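Long-range contact in pyruvate kinase (Pyrobaculum aerophilum, PDB 3QTG), which catalyses the last step of glycolysis, interconverting phosphoenolpyruvate plus ADP with pyruvate plus ATP, using a divalent metal cation: residues K120-I132 and K142-E156. Sequence-based numbering, arbitrary orientation.
Sequences KAFFSAVEQNDVI and KVTNTGSDWIEAVAE
Val143 is held by its backbone at both its N and its O: Asn129 N gives a hydrogen bond to Val143 O at 2.8 Å, and Val143 N returns one to Asp130 O at 2.9 Å, almost straight at 171°. Between them these bonds tie the type II turn Glu127-Asp130 to strand 142-146, just where Val131 and Lys142 begin the antiparallel pairing as a non-hydrogen-bonded pair. Asp130 OD2 also accepts Glu127 N within the turn and, like Glu127 OE1, makes a salt bridge to Lys172.

Past the hydrogen bonds of the turn the contact is apolar. Val143 CG2 presses on Ile132 CD1 at 3.4 Å, tighter than usual for two carbons, and Val126 CG1 meets Val143 CG2 as well. Ile151 CD1 lies 3.3 Å from Phe123 CD1 and also touches Val126 CB and Phe122 CE2. With CG anti to its carbonyl carbon (chi1 -58°), Phe123 drops its ring from the helix onto strand 150-155; Asp149 O lies over one face toward the rim, and Phe122 CD2 over the centre of the opposite face. An alanine here is likely to open a gap beside Ile151 CD1 and leave the Phe122 ring freer to shift. At the helix 120-125 end of the contact, Lys120 NZ reaches Asp149 OD1 in a long, weak salt bridge of 3.4 Å.

Helix 120-125 thus packs across a meander of antiparallel strands, consistent with the small beta-rich B domain that pyruvate kinases insert into their TIM barrel as a lid.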
loop_
_atom_site.group_PDB
_atom_site.type_symbol
_atom_site.label_atom_id
_atom_site.label_comp_id
_atom_site.label_asym_id
_atom_site.label_seq_id
_atom_site.Cartn_x
_atom_site.Cartn_y
_atom_site.Cartn_z
ATOM N N LYS A 120 24.820 -48.307 -13.241
ATOM C CA LYS A 120 25.144 -47.519 -14.435
ATOM C C LYS A 120 24.799 -46.031 -14.275
ATOM O O LYS A 120 25.438 -45.191 -14.889
ATOM C CB LYS A 120 24.464 -48.059 -15.706
ATOM C CG LYS A 120 25.239 -47.663 -17.023
ATOM C CD LYS A 120 24.328 -47.801 -18.240
ATOM C CE LYS A 120 24.958 -47.224 -19.537
ATOM N NZ LYS A 120 25.756 -48.239 -20.306
ATOM N N ALA A 121 23.795 -45.726 -13.453
ATOM C CA ALA A 121 23.403 -44.339 -13.194
ATOM C C ALA A 121 24.574 -43.487 -12.669
ATOM O O ALA A 121 24.609 -42.278 -12.924
ATOM C CB ALA A 121 22.206 -44.272 -12.246
ATOM N N PHE A 122 25.526 -44.115 -11.962
ATOM C CA PHE A 122 26.749 -43.427 -11.528
ATOM C C PHE A 122 27.525 -42.981 -12.769
ATOM O O PHE A 122 27.961 -41.828 -12.872
ATOM C CB PHE A 122 27.630 -44.327 -10.650
ATOM C CG PHE A 122 28.962 -43.686 -10.244
ATOM C CD1 PHE A 122 29.009 -42.694 -9.260
ATOM C CD2 PHE A 122 30.146 -44.066 -10.859
ATOM C CE1 PHE A 122 30.222 -42.099 -8.889
ATOM C CE2 PHE A 122 31.371 -43.495 -10.503
ATOM C CZ PHE A 122 31.403 -42.494 -9.503
ATOM N N PHE A 123 27.679 -43.891 -13.718
ATOM C CA PHE A 123 28.460 -43.589 -14.921
ATOM C C PHE A 123 27.757 -42.583 -15.836
ATOM O O PHE A 123 28.422 -41.726 -16.410
ATOM C CB PHE A 123 28.951 -44.889 -15.599
ATOM C CG PHE A 123 29.788 -45.716 -14.673
ATOM C CD1 PHE A 123 31.154 -45.476 -14.555
ATOM C CD2 PHE A 123 29.195 -46.655 -13.825
ATOM C CE1 PHE A 123 31.935 -46.196 -13.638
ATOM C CE2 PHE A 123 29.968 -47.370 -12.904
ATOM C CZ PHE A 123 31.342 -47.146 -12.819
ATOM N N SER A 124 26.425 -42.637 -15.909
ATOM C CA SER A 124 25.665 -41.629 -16.658
ATOM C C SER A 124 25.722 -40.230 -16.043
ATOM O O SER A 124 25.617 -39.256 -16.767
ATOM C CB SER A 124 24.209 -42.045 -16.802
ATOM O OG SER A 124 24.139 -43.318 -17.407
ATOM N N ALA A 125 25.884 -40.131 -14.726
ATOM C CA ALA A 125 25.889 -38.839 -14.026
ATOM C C ALA A 125 27.246 -38.104 -14.051
ATOM O O ALA A 125 27.293 -36.878 -13.903
ATOM C CB ALA A 125 25.415 -39.017 -12.583
ATOM N N VAL A 126 28.339 -38.848 -14.223
ATOM C CA VAL A 126 29.689 -38.312 -14.071
ATOM C C VAL A 126 30.283 -37.765 -15.379
ATOM O O VAL A 126 30.238 -38.424 -16.430
ATOM C CB VAL A 126 30.672 -39.361 -13.421
ATOM C CG1 VAL A 126 32.123 -38.868 -13.473
ATOM C CG2 VAL A 126 30.279 -39.669 -11.975
ATOM N N GLU A 127 30.837 -36.554 -15.284
ATOM C CA GLU A 127 31.605 -35.927 -16.361
ATOM C C GLU A 127 32.993 -35.551 -15.844
ATOM O O GLU A 127 33.227 -35.481 -14.631
ATOM C CB GLU A 127 30.907 -34.649 -16.858
ATOM C CG GLU A 127 29.502 -34.855 -17.377
ATOM C CD GLU A 127 28.795 -33.532 -17.653
ATOM O OE1 GLU A 127 28.458 -32.800 -16.684
ATOM O OE2 GLU A 127 28.587 -33.218 -18.856
ATOM N N GLN A 128 33.897 -35.274 -16.775
ATOM C CA GLN A 128 35.209 -34.728 -16.434
ATOM C C GLN A 128 35.111 -33.460 -15.589
ATOM O O GLN A 128 34.297 -32.585 -15.866
ATOM C CB GLN A 128 36.002 -34.437 -17.692
ATOM C CG GLN A 128 37.490 -34.540 -17.460
ATOM C CD GLN A 128 38.267 -34.290 -18.707
ATOM O OE1 GLN A 128 37.994 -34.880 -19.752
ATOM N NE2 GLN A 128 39.245 -33.391 -18.620
ATOM N N ASN A 129 35.951 -33.391 -14.558
ATOM C CA ASN A 129 35.987 -32.294 -13.566
ATOM C C ASN A 129 34.922 -32.336 -12.478
ATOM O O ASN A 129 34.926 -31.479 -11.604
ATOM C CB ASN A 129 36.049 -30.894 -14.210
ATOM C CG ASN A 129 37.227 -30.745 -15.151
ATOM O OD1 ASN A 129 37.049 -30.522 -16.356
ATOM N ND2 ASN A 129 38.440 -30.903 -14.618
ATOM N N ASP A 130 34.045 -33.343 -12.507
ATOM C CA ASP A 130 33.132 -33.577 -11.389
ATOM C C ASP A 130 33.928 -34.073 -10.212
ATOM O O ASP A 130 35.002 -34.652 -10.396
ATOM C CB ASP A 130 32.082 -34.641 -11.722
ATOM C CG ASP A 130 30.869 -34.070 -12.417
ATOM O OD1 ASP A 130 30.564 -32.865 -12.210
ATOM O OD2 ASP A 130 30.221 -34.828 -13.168
ATOM N N VAL A 131 33.377 -33.886 -9.018
ATOM C CA VAL A 131 33.990 -34.352 -7.777
ATOM C C VAL A 131 33.129 -35.464 -7.146
ATOM O O VAL A 131 31.914 -35.304 -6.933
ATOM C CB VAL A 131 34.183 -33.198 -6.777
ATOM C CG1 VAL A 131 34.764 -33.700 -5.458
ATOM C CG2 VAL A 131 35.059 -32.056 -7.411
ATOM N N ILE A 132 33.784 -36.586 -6.862
ATOM C CA ILE A 132 33.147 -37.756 -6.311
ATOM C C ILE A 132 33.355 -37.737 -4.798
ATOM O O ILE A 132 34.459 -37.495 -4.335
ATOM C CB ILE A 132 33.755 -39.030 -6.932
ATOM C CG1 ILE A 132 33.336 -39.152 -8.404
ATOM C CG2 ILE A 132 33.361 -40.280 -6.131
ATOM C CD1 ILE A 132 34.240 -40.064 -9.156
ATOM N N LYS A 142 38.777 -36.032 -7.863
ATOM C CA LYS A 142 38.534 -35.169 -9.013
ATOM C C LYS A 142 38.562 -36.033 -10.281
ATOM O O LYS A 142 39.578 -36.642 -10.581
ATOM C CB LYS A 142 39.650 -34.122 -9.101
ATOM C CG LYS A 142 39.216 -32.700 -9.299
ATOM C CD LYS A 142 38.158 -32.490 -10.360
ATOM C CE LYS A 142 37.700 -31.026 -10.319
ATOM N NZ LYS A 142 38.798 -30.108 -10.739
ATOM N N VAL A 143 37.463 -36.066 -11.026
ATOM C CA VAL A 143 37.360 -36.879 -12.252
ATOM C C VAL A 143 38.184 -36.322 -13.442
ATOM O O VAL A 143 37.974 -35.204 -13.911
ATOM C CB VAL A 143 35.885 -37.119 -12.656
ATOM C CG1 VAL A 143 35.779 -37.997 -13.909
ATOM C CG2 VAL A 143 35.111 -37.743 -11.493
ATOM N N THR A 144 39.103 -37.147 -13.939
ATOM C CA THR A 144 40.073 -36.735 -14.949
ATOM C C THR A 144 39.890 -37.395 -16.319
ATOM O O THR A 144 40.458 -36.949 -17.319
ATOM C CB THR A 144 41.497 -37.019 -14.458
ATOM O OG1 THR A 144 41.608 -38.403 -14.094
ATOM C CG2 THR A 144 41.844 -36.122 -13.262
ATOM N N ASN A 145 39.114 -38.469 -16.356
ATOM C CA ASN A 145 38.822 -39.163 -17.600
ATOM C C ASN A 145 37.657 -40.098 -17.357
ATOM O O ASN A 145 37.488 -40.589 -16.238
ATOM C CB ASN A 145 40.050 -39.943 -18.114
ATOM C CG ASN A 145 39.993 -40.199 -19.609
ATOM O OD1 ASN A 145 39.111 -39.693 -20.302
ATOM N ND2 ASN A 145 40.931 -40.986 -20.112
ATOM N N THR A 146 36.858 -40.317 -18.404
ATOM C CA THR A 146 35.669 -41.184 -18.367
ATOM C C THR A 146 35.629 -41.997 -19.652
ATOM O O THR A 146 36.152 -41.573 -20.674
ATOM C CB THR A 146 34.341 -40.375 -18.254
ATOM O OG1 THR A 146 34.105 -39.664 -19.474
ATOM C CG2 THR A 146 34.383 -39.360 -17.109
ATOM N N GLY A 147 34.998 -43.164 -19.604
ATOM C CA GLY A 147 34.965 -44.062 -20.756
ATOM C C GLY A 147 33.616 -44.729 -20.884
ATOM O O GLY A 147 32.598 -44.158 -20.498
ATOM N N SER A 148 33.600 -45.938 -21.433
ATOM C CA SER A 148 32.346 -46.666 -21.612
ATOM C C SER A 148 31.687 -46.809 -20.227
ATOM O O SER A 148 30.816 -45.999 -19.832
ATOM C CB SER A 148 32.624 -48.027 -22.274
ATOM O OG SER A 148 31.438 -48.648 -22.749
ATOM N N ASP A 149 32.142 -47.808 -19.477
ATOM C CA ASP A 149 31.600 -48.073 -18.144
ATOM C C ASP A 149 32.726 -47.925 -17.109
ATOM O O ASP A 149 32.950 -48.794 -16.275
ATOM C CB ASP A 149 30.981 -49.479 -18.126
ATOM C CG ASP A 149 29.711 -49.574 -18.961
ATOM O OD1 ASP A 149 28.839 -48.663 -18.869
ATOM O OD2 ASP A 149 29.565 -50.573 -19.703
ATOM N N TRP A 150 33.453 -46.814 -17.201
ATOM C CA TRP A 150 34.572 -46.568 -16.293
ATOM C C TRP A 150 34.903 -45.077 -16.127
ATOM O O TRP A 150 34.539 -44.246 -16.950
ATOM C CB TRP A 150 35.813 -47.374 -16.700
ATOM C CG TRP A 150 36.398 -46.969 -18.003
ATOM C CD1 TRP A 150 36.172 -47.551 -19.225
ATOM C CD2 TRP A 150 37.328 -45.896 -18.235
ATOM N NE1 TRP A 150 36.903 -46.905 -20.204
ATOM C CE2 TRP A 150 37.613 -45.883 -19.627
ATOM C CE3 TRP A 150 37.948 -44.948 -17.405
ATOM C CZ2 TRP A 150 38.487 -44.957 -20.204
ATOM C CZ3 TRP A 150 38.806 -44.028 -17.971
ATOM C CH2 TRP A 150 39.080 -44.042 -19.365
ATOM N N ILE A 151 35.630 -44.786 -15.054
ATOM C CA ILE A 151 36.003 -43.451 -14.656
ATOM C C ILE A 151 37.389 -43.506 -14.017
ATOM O O ILE A 151 37.715 -44.449 -13.312
ATOM C CB ILE A 151 34.918 -42.899 -13.662
ATOM C CG1 ILE A 151 33.862 -42.112 -14.428
ATOM C CG2 ILE A 151 35.502 -42.078 -12.514
ATOM C CD1 ILE A 151 32.442 -42.532 -14.028
ATOM N N GLU A 152 38.209 -42.496 -14.284
ATOM C CA GLU A 152 39.397 -42.251 -13.500
ATOM C C GLU A 152 39.242 -40.934 -12.736
ATOM O O GLU A 152 38.699 -39.961 -13.266
ATOM C CB GLU A 152 40.637 -42.220 -14.410
ATOM C CG GLU A 152 40.980 -43.609 -15.027
ATOM C CD GLU A 152 42.058 -43.532 -16.103
ATOM O OE1 GLU A 152 42.270 -42.436 -16.688
ATOM O OE2 GLU A 152 42.704 -44.572 -16.362
ATOM N N ALA A 153 39.742 -40.904 -11.503
ATOM C CA ALA A 153 39.655 -39.723 -10.655
ATOM C C ALA A 153 40.869 -39.606 -9.729
ATOM O O ALA A 153 41.417 -40.605 -9.288
ATOM C CB ALA A 153 38.354 -39.744 -9.865
ATOM N N VAL A 154 41.303 -38.388 -9.443
ATOM C CA VAL A 154 42.483 -38.181 -8.609
ATOM C C VAL A 154 42.029 -37.894 -7.193
ATOM O O VAL A 154 41.222 -36.975 -6.971
ATOM C CB VAL A 154 43.364 -36.991 -9.131
ATOM C CG1 VAL A 154 44.467 -36.617 -8.124
ATOM C CG2 VAL A 154 43.981 -37.330 -10.479
ATOM N N ALA A 155 42.552 -38.664 -6.243
ATOM C CA ALA A 155 42.244 -38.490 -4.846
ATOM C C ALA A 155 42.901 -37.201 -4.319
ATOM O O ALA A 155 44.094 -36.958 -4.536
ATOM C CB ALA A 155 42.708 -39.679 -4.065
ATOM N N GLU A 156 42.091 -36.375 -3.660
ATOM C CA GLU A 156 42.543 -35.115 -3.099
ATOM C C GLU A 156 43.152 -35.332 -1.714
ATOM O O GLU A 156 43.848 -34.464 -1.210
ATOM C CB GLU A 156 41.396 -34.101 -3.076
ATOM C CG GLU A 156 40.918 -33.747 -4.472
ATOM C CD GLU A 156 39.733 -32.782 -4.503
ATOM O OE1 GLU A 156 39.419 -32.119 -3.479
ATOM O OE2 GLU A 156 39.108 -32.681 -5.583
#